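Local coordinates for protein putative Transcriptional Regulator (Rhodococcus sp., PDB 2IA2) that probably regulates transcription as an IclR-family protein, binding DNA through an N-terminal helix-turn-helix domain and sensing an effector through its C-terminal domain, at residues A[107-112]-A[129-134]; A[209-214]-A[226-231]; A[177-182]-A[202-207]. One frame throughout, in Å; residues are numbered along the deposited sequence.

Overall arrangement
All three interactions belong to the C-terminal IclR domain and spread outward from its six-stranded antiparallel sheet, illustrating how a sheet is tied to the loops at its rim. Interaction 2 is the buried hairpin; interaction 1, with its centre about 12 Å away, reaches the same sheet, since strands 110-117 and 223-232 are neighbours and Ser110 O lies 3.0 Å from Ser230 N, a probable hydrogen bond. Interaction 3 joins two surface loops, centred about 15 Å from interaction 2 and linked to it by a salt bridge of 2.7 Å between Arg210 NE and Asp202 OD1. Interactions 1 and 3 do not touch, their nearest atoms being about 7 Å apart.

Interaction 1. Residues A[107-112]-A[129-134]; sequences VHESSS and VSRIMT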
ATOM      1  N   VAL A 107     -14.710 -20.924  11.940  1.00 32.40           N
ATOM      2  CA  VAL A 107     -15.664 -20.993  13.059  1.00 30.99           C
ATOM      3  C   VAL A 107     -17.134 -21.130  12.641  1.00 31.51           C
ATOM      4  O   VAL A 107     -18.012 -21.327  13.505  1.00 30.66           O
ATOM      5  CB  VAL A 107     -15.492 -19.757  14.032  1.00 30.86           C
ATOM      6  CG1 VAL A 107     -14.015 -19.629  14.490  1.00 28.58           C
ATOM      7  CG2 VAL A 107     -16.025 -18.420  13.410  1.00 28.20           C
ATOM      8  N   HIS A 108     -17.394 -21.045  11.335  1.00 31.04           N
ATOM      9  CA  HIS A 108     -18.726 -21.203  10.748  1.00 32.09           C
ATOM     10  C   HIS A 108     -19.723 -20.218  11.307  1.00 31.71           C
ATOM     11  O   HIS A 108     -20.853 -20.603  11.711  1.00 31.19           O
ATOM     12  CB  HIS A 108     -19.259 -22.645  10.932  1.00 35.63           C
ATOM     13  CG  HIS A 108     -18.335 -23.673  10.377  1.00 41.23           C
ATOM     14  ND1 HIS A 108     -18.037 -23.738   9.031  1.00 43.97           N
ATOM     15  CD2 HIS A 108     -17.563 -24.603  10.987  1.00 46.01           C
ATOM     16  CE1 HIS A 108     -17.148 -24.695   8.831  1.00 48.75           C
ATOM     17  NE2 HIS A 108     -16.844 -25.236  10.001  1.00 49.66           N
ATOM     18  N   GLU A 109     -19.294 -18.957  11.353  1.00 30.35           N
ATOM     19  CA  GLU A 109     -20.117 -17.859  11.866  1.00 29.38           C
ATOM     20  C   GLU A 109     -19.819 -16.628  11.008  1.00 28.55           C
ATOM     21  O   GLU A 109     -18.707 -16.458  10.491  1.00 27.16           O
ATOM     22  CB  GLU A 109     -19.836 -17.547  13.353  1.00 29.56           C
ATOM     23  CG  GLU A 109     -20.065 -18.658  14.410  1.00 30.13           C
ATOM     24  CD  GLU A 109     -21.506 -19.200  14.444  1.00 33.67           C
ATOM     25  OE1 GLU A 109     -22.463 -18.511  13.992  1.00 33.30           O
ATOM     26  OE2 GLU A 109     -21.676 -20.337  14.927  1.00 34.24           O
ATOM     27  N   SER A 110     -20.806 -15.749  10.914  1.00 28.47           N
ATOM     28  CA  SER A 110     -20.658 -14.434  10.276  1.00 29.30           C
ATOM     29  C   SER A 110     -19.526 -13.570  10.915  1.00 28.18           C
ATOM     30  O   SER A 110     -19.431 -13.483  12.158  1.00 27.81           O
ATOM     31  CB  SER A 110     -22.028 -13.711  10.373  1.00 30.59           C
ATOM     32  OG  SER A 110     -21.934 -12.279  10.302  1.00 35.41           O
ATOM     33  N   SER A 111     -18.670 -12.970  10.067  1.00 26.98           N
ATOM     34  CA  SER A 111     -17.603 -12.031  10.491  1.00 25.95           C
ATOM     35  C   SER A 111     -17.704 -10.781   9.608  1.00 25.73           C
ATOM     36  O   SER A 111     -18.067 -10.911   8.447  1.00 24.93           O
ATOM     37  CB  SER A 111     -16.210 -12.660  10.417  1.00 25.57           C
ATOM     38  OG  SER A 111     -15.884 -13.025   9.077  1.00 29.79           O
ATOM     39  N   SER A 112     -17.443  -9.595  10.179  1.00 23.91           N
ATOM     40  CA  SER A 112     -17.558  -8.336   9.492  1.00 22.60           C
ATOM     41  C   SER A 112     -16.442  -7.418   9.898  1.00 22.75           C
ATOM     42  O   SER A 112     -15.800  -7.603  10.991  1.00 21.53           O
ATOM     43  CB  SER A 112     -18.840  -7.621   9.906  1.00 22.42           C
ATOM     44  OG  SER A 112     -19.981  -8.455   9.697  1.00 27.42           O
ATOM     45  N   VAL A 129     -22.899 -16.615   6.679  1.00 33.79           N
ATOM     46  CA  VAL A 129     -22.999 -18.073   6.664  1.00 35.79           C
ATOM     47  C   VAL A 129     -24.336 -18.477   6.008  1.00 37.58           C
ATOM     48  O   VAL A 129     -25.266 -17.680   5.932  1.00 37.63           O
ATOM     49  CB  VAL A 129     -22.827 -18.669   8.095  1.00 36.69           C
ATOM     50  CG1 VAL A 129     -21.381 -18.497   8.541  1.00 35.93           C
ATOM     51  CG2 VAL A 129     -23.801 -18.036   9.074  1.00 37.21           C
ATOM     52  N   SER A 130     -24.416 -19.685   5.461  1.00 38.93           N
ATOM     53  CA  SER A 130     -25.646 -20.117   4.872  1.00 40.63           C
ATOM     54  C   SER A 130     -26.450 -20.799   5.963  1.00 41.08           C
ATOM     55  O   SER A 130     -26.311 -21.999   6.165  1.00 43.37           O
ATOM     56  CB  SER A 130     -25.390 -21.122   3.754  1.00 41.31           C
ATOM     57  OG  SER A 130     -24.502 -20.554   2.815  1.00 44.23           O
ATOM     58  N   ARG A 131     -27.278 -20.057   6.687  1.00 39.85           N
ATOM     59  CA  ARG A 131     -28.178 -20.706   7.621  1.00 39.28           C
ATOM     60  C   ARG A 131     -29.526 -20.054   7.429  1.00 38.16           C
ATOM     61  O   ARG A 131     -29.616 -19.046   6.738  1.00 36.35           O
ATOM     62  CB  ARG A 131     -27.631 -20.619   9.052  1.00 39.47           C
ATOM     63  CG  ARG A 131     -26.460 -21.631   9.309  1.00 41.04           C
ATOM     64  CD  ARG A 131     -26.281 -22.021  10.756  1.00 40.81           C
ATOM     65  NE  ARG A 131     -25.916 -20.856  11.546  1.00 42.82           N
ATOM     66  CZ  ARG A 131     -24.668 -20.448  11.802  1.00 40.89           C
ATOM     67  NH1 ARG A 131     -23.613 -21.114  11.347  1.00 36.54           N
ATOM     68  NH2 ARG A 131     -24.492 -19.361  12.540  1.00 41.02           N
ATOM     69  N   ILE A 132     -30.572 -20.637   8.001  1.00 37.67           N
ATOM     70  CA  ILE A 132     -31.919 -20.094   7.891  1.00 37.19           C
ATOM     71  C   ILE A 132     -32.060 -18.836   8.726  1.00 37.00           C
ATOM     72  O   ILE A 132     -32.594 -17.839   8.242  1.00 36.90           O
ATOM     73  CB  ILE A 132     -32.978 -21.137   8.331  1.00 38.66           C
ATOM     74  CG1 ILE A 132     -32.977 -22.286   7.306  1.00 40.92           C
ATOM     75  CG2 ILE A 132     -34.340 -20.477   8.532  1.00 37.09           C
ATOM     76  CD1 ILE A 132     -33.671 -23.583   7.791  1.00 38.83           C
HETATM   77  N   MSE A 133     -31.610 -18.891   9.984  1.00 36.18           N
HETATM   78  CA  MSE A 133     -31.664 -17.741  10.836  1.00 36.82           C
HETATM   79  C   MSE A 133     -30.245 -17.191  10.927  1.00 36.82           C
HETATM   80  O   MSE A 133     -29.355 -17.848  11.477  1.00 35.98           O
HETATM   81  CB  MSE A 133     -32.173 -18.135  12.214  1.00 36.38           C
HETATM   82  CG  MSE A 133     -32.386 -16.968  13.171  1.00 33.91           C
HETATM   83 SE   MSE A 133     -33.064 -17.602  14.912  1.00 41.71          SE
HETATM   84  CE  MSE A 133     -31.293 -18.310  15.607  1.00 29.54           C
ATOM     85  N   THR A 134     -30.052 -15.985  10.403  1.00 37.97           N
ATOM     86  CA  THR A 134     -28.722 -15.406  10.186  1.00 38.41           C
ATOM     87  C   THR A 134     -28.797 -13.972  10.645  1.00 38.84           C
ATOM     88  O   THR A 134     -29.876 -13.332  10.624  1.00 37.87           O
ATOM     89  CB  THR A 134     -28.354 -15.296   8.693  1.00 39.29           C
ATOM     90  OG1 THR A 134     -29.297 -14.425   8.075  1.00 40.14           O
ATOM     91  CG2 THR A 134     -28.395 -16.629   7.968  1.00 40.04           C
TER
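The backbones of Ser110 and Val129 come nearest each other, 5.6 Å between CA atoms, and the two segments meet here through side chains reaching across to the turn that follows a helix. Val129 supplies the apolar part: its CG1 rests on the peptide between Glu109 and Ser110, 3.5 Å from Glu109 C. Its other methyl, CG2, sits 3.6 Å above one face of the Arg131 guanidinium, displaced toward the rim, and helps to fix how that flat group is turned. Arg131 bends at chi3 (-63°), which brings both terminal nitrogens round to His108 and Glu109. NH1 gives a nearly straight bond of 2.8 Å to His108 O, with that oxygen in the guanidinium plane. NH2 forms a salt bridge of 2.6 Å with Glu109 OE1, approaching on the syn side but tilted out of the carboxylate plane; the two flat groups are turned 59° apart. The carboxylate is shared: Glu109 OE2 also pairs with Arg235 NE and is hydrogen-bonded to Tyr236 OH, so it gathers two arginines and probably stays charged. A methionine in place of Arg131 would probably leave His108 O without this donor and the Glu109 carboxylate with one positive partner fewer. His108, with positive phi, is the first residue past helix 92-107, and the chain then enters strand 110-117, where Ser110 bonds to Ser230 of strand 223-232 and Ser111 to Val127 of strand 120-127; the contact thus fastens the loop between strands 120-127 and 142-144 to this helix-to-strand junction.

Interaction 2. Residues A[209-214]-A[226-231]; sequences LRSMAA and AVNIST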
ATOM      1  N   LEU A 209     -29.292 -12.316  20.161  1.00 33.68           N
ATOM      2  CA  LEU A 209     -28.110 -12.069  19.289  1.00 32.64           C
ATOM      3  C   LEU A 209     -26.916 -11.684  20.102  1.00 32.60           C
ATOM      4  O   LEU A 209     -27.015 -10.814  20.951  1.00 34.80           O
ATOM      5  CB  LEU A 209     -28.396 -10.958  18.246  1.00 32.22           C
ATOM      6  CG  LEU A 209     -27.262 -10.364  17.372  1.00 31.28           C
ATOM      7  CD1 LEU A 209     -26.744 -11.388  16.378  1.00 30.81           C
ATOM      8  CD2 LEU A 209     -27.817  -9.254  16.607  1.00 30.33           C
ATOM      9  N   ARG A 210     -25.770 -12.291  19.823  1.00 32.00           N
ATOM     10  CA  ARG A 210     -24.520 -11.901  20.462  1.00 30.57           C
ATOM     11  C   ARG A 210     -23.438 -11.516  19.447  1.00 29.81           C
ATOM     12  O   ARG A 210     -23.420 -12.035  18.354  1.00 29.03           O
ATOM     13  CB  ARG A 210     -24.005 -13.032  21.321  1.00 31.04           C
ATOM     14  CG  ARG A 210     -24.757 -13.165  22.621  1.00 32.97           C
ATOM     15  CD  ARG A 210     -24.160 -14.221  23.469  1.00 32.43           C
ATOM     16  NE  ARG A 210     -24.990 -14.434  24.630  1.00 34.33           N
ATOM     17  CZ  ARG A 210     -25.183 -15.622  25.191  1.00 39.04           C
ATOM     18  NH1 ARG A 210     -24.608 -16.718  24.674  1.00 36.94           N
ATOM     19  NH2 ARG A 210     -25.952 -15.702  26.279  1.00 39.82           N
ATOM     20  N   SER A 211     -22.534 -10.624  19.835  1.00 28.78           N
ATOM     21  CA  SER A 211     -21.441 -10.174  18.938  1.00 29.61           C
ATOM     22  C   SER A 211     -20.222 -10.031  19.762  1.00 29.15           C
ATOM     23  O   SER A 211     -20.338  -9.666  20.928  1.00 29.59           O
ATOM     24  CB  SER A 211     -21.762  -8.806  18.366  1.00 26.46           C
ATOM     25  OG  SER A 211     -22.893  -8.930  17.507  1.00 36.86           O
HETATM   26  N   MSE A 212     -19.053 -10.254  19.153  1.00 28.36           N
HETATM   27  CA  MSE A 212     -17.780  -9.926  19.808  1.00 30.13           C
HETATM   28  C   MSE A 212     -16.840  -9.271  18.810  1.00 26.45           C
HETATM   29  O   MSE A 212     -16.845  -9.656  17.651  1.00 26.16           O
HETATM   30  CB  MSE A 212     -17.139 -11.170  20.406  1.00 30.31           C
HETATM   31  CG  MSE A 212     -16.784 -12.265  19.411  1.00 30.07           C
HETATM   32 SE   MSE A 212     -17.690 -14.026  19.885  1.00 43.35          SE
HETATM   33  CE  MSE A 212     -19.687 -13.471  19.698  1.00 28.08           C
ATOM     34  N   ALA A 213     -16.078  -8.283  19.243  1.00 23.73           N
ATOM     35  CA  ALA A 213     -15.279  -7.486  18.317  1.00 23.36           C
ATOM     36  C   ALA A 213     -13.914  -7.153  18.885  1.00 23.37           C
ATOM     37  O   ALA A 213     -13.717  -7.140  20.103  1.00 23.83           O
ATOM     38  CB  ALA A 213     -16.020  -6.192  17.923  1.00 21.49           C
ATOM     39  N   ALA A 214     -12.980  -6.846  17.999  1.00 22.64           N
ATOM     40  CA  ALA A 214     -11.624  -6.529  18.384  1.00 22.58           C
ATOM     41  C   ALA A 214     -11.186  -5.353  17.485  1.00 23.62           C
ATOM     42  O   ALA A 214     -11.702  -5.187  16.365  1.00 21.71           O
ATOM     43  CB  ALA A 214     -10.752  -7.710  18.136  1.00 22.61           C
ATOM     44  N   ALA A 226     -12.951  -2.047  13.222  1.00 21.33           N
ATOM     45  CA  ALA A 226     -13.137  -3.162  14.132  1.00 22.45           C
ATOM     46  C   ALA A 226     -13.539  -4.401  13.331  1.00 22.09           C
ATOM     47  O   ALA A 226     -14.173  -4.273  12.302  1.00 22.71           O
ATOM     48  CB  ALA A 226     -14.203  -2.836  15.121  1.00 22.94           C
ATOM     49  N   VAL A 227     -13.223  -5.591  13.825  1.00 22.03           N
ATOM     50  CA  VAL A 227     -13.652  -6.836  13.179  1.00 21.79           C
ATOM     51  C   VAL A 227     -14.520  -7.587  14.213  1.00 22.00           C
ATOM     52  O   VAL A 227     -14.236  -7.512  15.376  1.00 21.65           O
ATOM     53  CB  VAL A 227     -12.407  -7.672  12.724  1.00 22.46           C
ATOM     54  CG1 VAL A 227     -11.381  -7.853  13.890  1.00 23.27           C
ATOM     55  CG2 VAL A 227     -12.821  -9.016  12.115  1.00 20.01           C
ATOM     56  N   ASN A 228     -15.580  -8.269  13.780  1.00 22.52           N
ATOM     57  CA  ASN A 228     -16.419  -9.017  14.694  1.00 23.08           C
ATOM     58  C   ASN A 228     -16.702 -10.427  14.236  1.00 23.20           C
ATOM     59  O   ASN A 228     -16.366 -10.809  13.108  1.00 22.08           O
ATOM     60  CB  ASN A 228     -17.733  -8.241  15.037  1.00 24.05           C
ATOM     61  CG  ASN A 228     -18.901  -8.548  14.108  1.00 26.63           C
ATOM     62  OD1 ASN A 228     -18.746  -9.252  13.112  1.00 27.70           O
ATOM     63  ND2 ASN A 228     -20.100  -8.016  14.439  1.00 26.04           N
ATOM     64  N   ILE A 229     -17.266 -11.207  15.160  1.00 24.31           N
ATOM     65  CA  ILE A 229     -18.022 -12.416  14.857  1.00 24.88           C
ATOM     66  C   ILE A 229     -19.402 -12.129  15.453  1.00 25.80           C
ATOM     67  O   ILE A 229     -19.486 -11.608  16.542  1.00 26.52           O
ATOM     68  CB  ILE A 229     -17.439 -13.655  15.570  1.00 25.66           C
ATOM     69  CG1 ILE A 229     -16.034 -13.981  15.037  1.00 23.64           C
ATOM     70  CG2 ILE A 229     -18.383 -14.865  15.412  1.00 26.59           C
ATOM     71  CD1 ILE A 229     -15.229 -14.923  15.925  1.00 25.75           C
ATOM     72  N   SER A 230     -20.478 -12.452  14.742  1.00 27.36           N
ATOM     73  CA  SER A 230     -21.814 -12.260  15.288  1.00 29.19           C
ATOM     74  C   SER A 230     -22.534 -13.602  15.270  1.00 29.00           C
ATOM     75  O   SER A 230     -22.415 -14.374  14.300  1.00 28.36           O
ATOM     76  CB  SER A 230     -22.590 -11.225  14.444  1.00 30.10           C
ATOM     77  OG  SER A 230     -23.766 -10.775  15.125  1.00 35.28           O
ATOM     78  N   THR A 231     -23.303 -13.883  16.326  1.00 29.66           N
ATOM     79  CA  THR A 231     -23.927 -15.217  16.474  1.00 29.96           C
ATOM     80  C   THR A 231     -25.191 -15.219  17.329  1.00 31.00           C
ATOM     81  O   THR A 231     -25.306 -14.414  18.274  1.00 30.93           O
ATOM     82  CB  THR A 231     -22.883 -16.253  17.010  1.00 31.55           C
ATOM     83  OG1 THR A 231     -23.380 -17.570  16.787  1.00 36.70           O
ATOM     84  CG2 THR A 231     -22.564 -16.045  18.490  1.00 26.86           C
TER
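Arg210 with Thr231, Met212 with Ile229 and Ala214 with Val227 are the hydrogen-bonded pairs of this antiparallel ladder, each joined by two backbone N-H...O bonds. The shortest are the reciprocal bonds of the first pair, with Arg210 N 2.7 Å from Thr231 O. The strand axes run at 155° to one another, so the ladder is twisted. Between these rungs lie the non-hydrogen-bonded pairs Ser211 with Ser230 and Ala213 with Asn228, where the backbones draw close enough for CA-H...O contacts, such as Ala213 CA to Val227 O at 3.1 Å.

Among polar side chains, Ser211 OG and Ser230 OG are hydrogen-bonded at 3.1 Å. Ser230 OG, anti to its own N (chi1 -166°), swings toward the neighbouring strand, where Leu209 CD1 also meets it at 3.3 Å. Arg210 instead sends its extended chain away to a salt bridge with Asp202.

Apolar packing occupies the face that carries Met212, Ala214, Val227 and Ile229. Met212, a selenomethionine, has CG between N and the carbonyl carbon (chi1 61°) and then folds back across the strand pair, so that CG lies 4.1 Å from Ile229 CB and CE 4.0 Å from Thr231 CG2. Ala214 CB and Val227 CG1 form a second apolar pair at 4.3 Å. Leu249 of helix 246-264 covers Met212, Ile229 and Val227, while Ser149 and Met150 of helix 149-156 meet the face of Ser211, Ala213 and Asn228. This is a regular beta hairpin within an antiparallel sheet packed by helices on both faces, consistent with the GAF-like fold of IclR effector-binding domains.

Interaction 3. Residues A[177-182]-A[202-207]; sequences ERTITA and DQELEA
The guanidinium of Arg178 is met obliquely by Asp202 OD2 and Gln203 CB. The arginine chain bends at chi3 (74°), which turns this group toward Asp202. Its salt bridge to Asp202, 3.0 Å from NH2 to OD2, joins planes turned 53° apart, whereas the amide plane of Gln203 is within 14° of parallel to it. That amide is itself held in place: Gln203 NE2 donates to Asp202 OD1, which lies in the amide plane and is met on its syn side, somewhat out of the carboxylate plane. A water accepts from Arg178 NE and donates to Asp202 O at 2.8 Å, giving the arginine a second, indirect hold on the same residue. The carboxylate of Glu204 is approached from above its plane by Ile180 N, which reaches OE1 at 2.9 Å in an almost linear bond. Ile180 CG1 lies against the same oxygen, and Arg152 adds a salt bridge to it, so OE1 is gripped by a neutral and a charged donor. One residue earlier, Thr179 OG1 donates to Glu204 O over 2.7 Å; it also accepts from Thr176 N. Gln203 OE1 is bonded to Gly208 N. The contact pins the loop between helices 160-169 and 183-196 to the loop joining edge strand 199-202 to strand 209-217, whose Arg210 also holds Asp202, with Ile180 packing on Leu186 and Ala189 of helix 183-196.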
ATOM      1  N   GLU A 177     -34.336  -5.467  26.807  1.00 56.97           N
ATOM      2  CA  GLU A 177     -34.280  -5.393  28.282  1.00 58.90           C
ATOM      3  C   GLU A 177     -32.858  -5.365  28.839  1.00 58.41           C
ATOM      4  O   GLU A 177     -32.648  -5.033  30.010  1.00 59.38           O
ATOM      5  CB  GLU A 177     -35.113  -6.514  28.960  1.00 60.02           C
ATOM      6  CG  GLU A 177     -36.641  -6.334  28.864  1.00 61.57           C
ATOM      7  N   ARG A 178     -31.869  -5.693  28.009  1.00 57.91           N
ATOM      8  CA  ARG A 178     -30.465  -5.696  28.483  1.00 57.47           C
ATOM      9  C   ARG A 178     -29.590  -4.558  28.027  1.00 55.61           C
ATOM     10  O   ARG A 178     -28.420  -4.528  28.371  1.00 55.37           O
ATOM     11  CB  ARG A 178     -29.789  -7.008  28.156  1.00 57.69           C
ATOM     12  CG  ARG A 178     -30.563  -8.154  28.709  1.00 62.50           C
ATOM     13  CD  ARG A 178     -30.140  -9.388  28.022  1.00 68.98           C
ATOM     14  NE  ARG A 178     -28.823  -9.787  28.491  1.00 71.88           N
ATOM     15  CZ  ARG A 178     -28.629 -10.731  29.394  1.00 72.87           C
ATOM     16  NH1 ARG A 178     -29.669 -11.361  29.913  1.00 74.19           N
ATOM     17  NH2 ARG A 178     -27.404 -11.044  29.760  1.00 74.03           N
ATOM     18  N   THR A 179     -30.139  -3.632  27.256  1.00 54.57           N
ATOM     19  CA  THR A 179     -29.366  -2.498  26.792  1.00 53.19           C
ATOM     20  C   THR A 179     -28.928  -1.659  27.993  1.00 54.49           C
ATOM     21  O   THR A 179     -29.745  -1.297  28.836  1.00 54.46           O
ATOM     22  CB  THR A 179     -30.160  -1.607  25.804  1.00 52.47           C
ATOM     23  OG1 THR A 179     -30.723  -2.411  24.776  1.00 48.11           O
ATOM     24  CG2 THR A 179     -29.234  -0.554  25.184  1.00 50.95           C
ATOM     25  N   ILE A 180     -27.625  -1.377  28.064  1.00 55.09           N
ATOM     26  CA  ILE A 180     -27.078  -0.432  29.037  1.00 56.47           C
ATOM     27  C   ILE A 180     -27.824   0.884  28.896  1.00 58.08           C
ATOM     28  O   ILE A 180     -28.089   1.375  27.777  1.00 57.86           O
ATOM     29  CB  ILE A 180     -25.586  -0.206  28.831  1.00 55.58           C
ATOM     30  CG1 ILE A 180     -24.799  -1.376  29.415  1.00 55.87           C
ATOM     31  CG2 ILE A 180     -25.143   1.122  29.429  1.00 56.40           C
ATOM     32  CD1 ILE A 180     -23.270  -1.264  29.199  1.00 54.38           C
ATOM     33  N   THR A 181     -28.179   1.457  30.035  1.00 59.92           N
ATOM     34  CA  THR A 181     -29.041   2.608  30.002  1.00 61.49           C
ATOM     35  C   THR A 181     -28.456   3.907  30.572  1.00 62.14           C
ATOM     36  O   THR A 181     -29.037   4.975  30.386  1.00 62.99           O
ATOM     37  CB  THR A 181     -30.399   2.262  30.622  1.00 62.91           C
ATOM     38  OG1 THR A 181     -31.433   2.938  29.879  1.00 63.77           O
ATOM     39  CG2 THR A 181     -30.422   2.552  32.163  1.00 64.04           C
ATOM     40  N   ALA A 182     -27.316   3.830  31.247  1.00 62.10           N
ATOM     41  CA  ALA A 182     -26.750   5.015  31.860  1.00 62.46           C
ATOM     42  C   ALA A 182     -25.427   5.420  31.196  1.00 61.62           C
ATOM     43  O   ALA A 182     -24.589   4.572  30.895  1.00 59.96           O
ATOM     44  CB  ALA A 182     -26.598   4.793  33.337  1.00 63.39           C
ATOM     45  N   ASP A 202     -23.871  -8.766  24.630  1.00 37.13           N
ATOM     46  CA  ASP A 202     -24.800  -9.851  24.912  1.00 37.38           C
ATOM     47  C   ASP A 202     -26.221  -9.337  24.851  1.00 37.58           C
ATOM     48  O   ASP A 202     -26.749  -8.848  25.811  1.00 38.72           O
ATOM     49  CB  ASP A 202     -24.536 -10.459  26.273  1.00 38.73           C
ATOM     50  CG  ASP A 202     -25.445 -11.634  26.579  1.00 41.49           C
ATOM     51  OD1 ASP A 202     -26.083 -12.150  25.688  1.00 40.00           O
ATOM     52  OD2 ASP A 202     -25.506 -12.040  27.726  1.00 44.89           O
ATOM     53  N   GLN A 203     -26.791  -9.402  23.672  1.00 37.06           N
ATOM     54  CA  GLN A 203     -28.218  -9.091  23.432  1.00 38.34           C
ATOM     55  C   GLN A 203     -28.697  -7.684  23.829  1.00 38.96           C
ATOM     56  O   GLN A 203     -29.816  -7.527  24.298  1.00 40.75           O
ATOM     57  CB  GLN A 203     -29.136 -10.166  24.049  1.00 38.78           C
ATOM     58  CG  GLN A 203     -28.563 -11.566  23.975  1.00 37.89           C
ATOM     59  CD  GLN A 203     -29.478 -12.612  24.525  1.00 41.49           C
ATOM     60  OE1 GLN A 203     -30.634 -12.680  24.135  1.00 46.29           O
ATOM     61  NE2 GLN A 203     -28.957 -13.473  25.394  1.00 38.71           N
ATOM     62  N   GLU A 204     -27.859  -6.670  23.612  1.00 39.11           N
ATOM     63  CA  GLU A 204     -28.257  -5.286  23.870  1.00 39.04           C
ATOM     64  C   GLU A 204     -28.825  -4.622  22.612  1.00 38.88           C
ATOM     65  O   GLU A 204     -29.466  -3.557  22.692  1.00 39.34           O
ATOM     66  CB  GLU A 204     -27.078  -4.476  24.382  1.00 39.44           C
ATOM     67  CG  GLU A 204     -26.577  -4.934  25.755  1.00 39.10           C
ATOM     68  CD  GLU A 204     -25.551  -3.985  26.340  1.00 41.03           C
ATOM     69  OE1 GLU A 204     -25.787  -2.765  26.304  1.00 42.10           O
ATOM     70  OE2 GLU A 204     -24.522  -4.445  26.855  1.00 40.90           O
ATOM     71  N   LEU A 205     -28.589  -5.258  21.467  1.00 36.59           N
ATOM     72  CA  LEU A 205     -29.051  -4.727  20.185  1.00 36.37           C
ATOM     73  C   LEU A 205     -30.363  -5.430  19.840  1.00 36.51           C
ATOM     74  O   LEU A 205     -31.394  -4.791  19.611  1.00 36.62           O
ATOM     75  CB  LEU A 205     -27.995  -4.928  19.079  1.00 34.40           C
ATOM     76  CG  LEU A 205     -28.301  -4.368  17.675  1.00 35.70           C
ATOM     77  CD1 LEU A 205     -28.614  -2.870  17.672  1.00 34.56           C
ATOM     78  CD2 LEU A 205     -27.137  -4.691  16.726  1.00 33.55           C
ATOM     79  N   GLU A 206     -30.321  -6.752  19.856  1.00 36.01           N
ATOM     80  CA  GLU A 206     -31.503  -7.539  19.559  1.00 36.85           C
ATOM     81  C   GLU A 206     -31.485  -8.770  20.462  1.00 36.20           C
ATOM     82  O   GLU A 206     -30.421  -9.338  20.742  1.00 35.46           O
ATOM     83  CB  GLU A 206     -31.477  -7.885  18.055  1.00 37.13           C
ATOM     84  CG  GLU A 206     -32.760  -8.403  17.495  1.00 40.97           C
ATOM     85  CD  GLU A 206     -32.793  -8.321  15.997  1.00 44.88           C
ATOM     86  OE1 GLU A 206     -33.088  -7.241  15.449  1.00 47.96           O
ATOM     87  OE2 GLU A 206     -32.519  -9.340  15.350  1.00 48.21           O
ATOM     88  N   ALA A 207     -32.651  -9.174  20.963  1.00 36.92           N
ATOM     89  CA  ALA A 207     -32.724 -10.333  21.864  1.00 36.55           C
ATOM     90  C   ALA A 207     -32.284 -11.586  21.096  1.00 35.45           C
ATOM     91  O   ALA A 207     -32.606 -11.732  19.950  1.00 32.72           O
ATOM     92  CB  ALA A 207     -34.161 -10.520  22.418  1.00 38.60           C
TER
HETATM   93  O   HOH W   1     -26.101  -8.294  28.512  1.00 56.24           O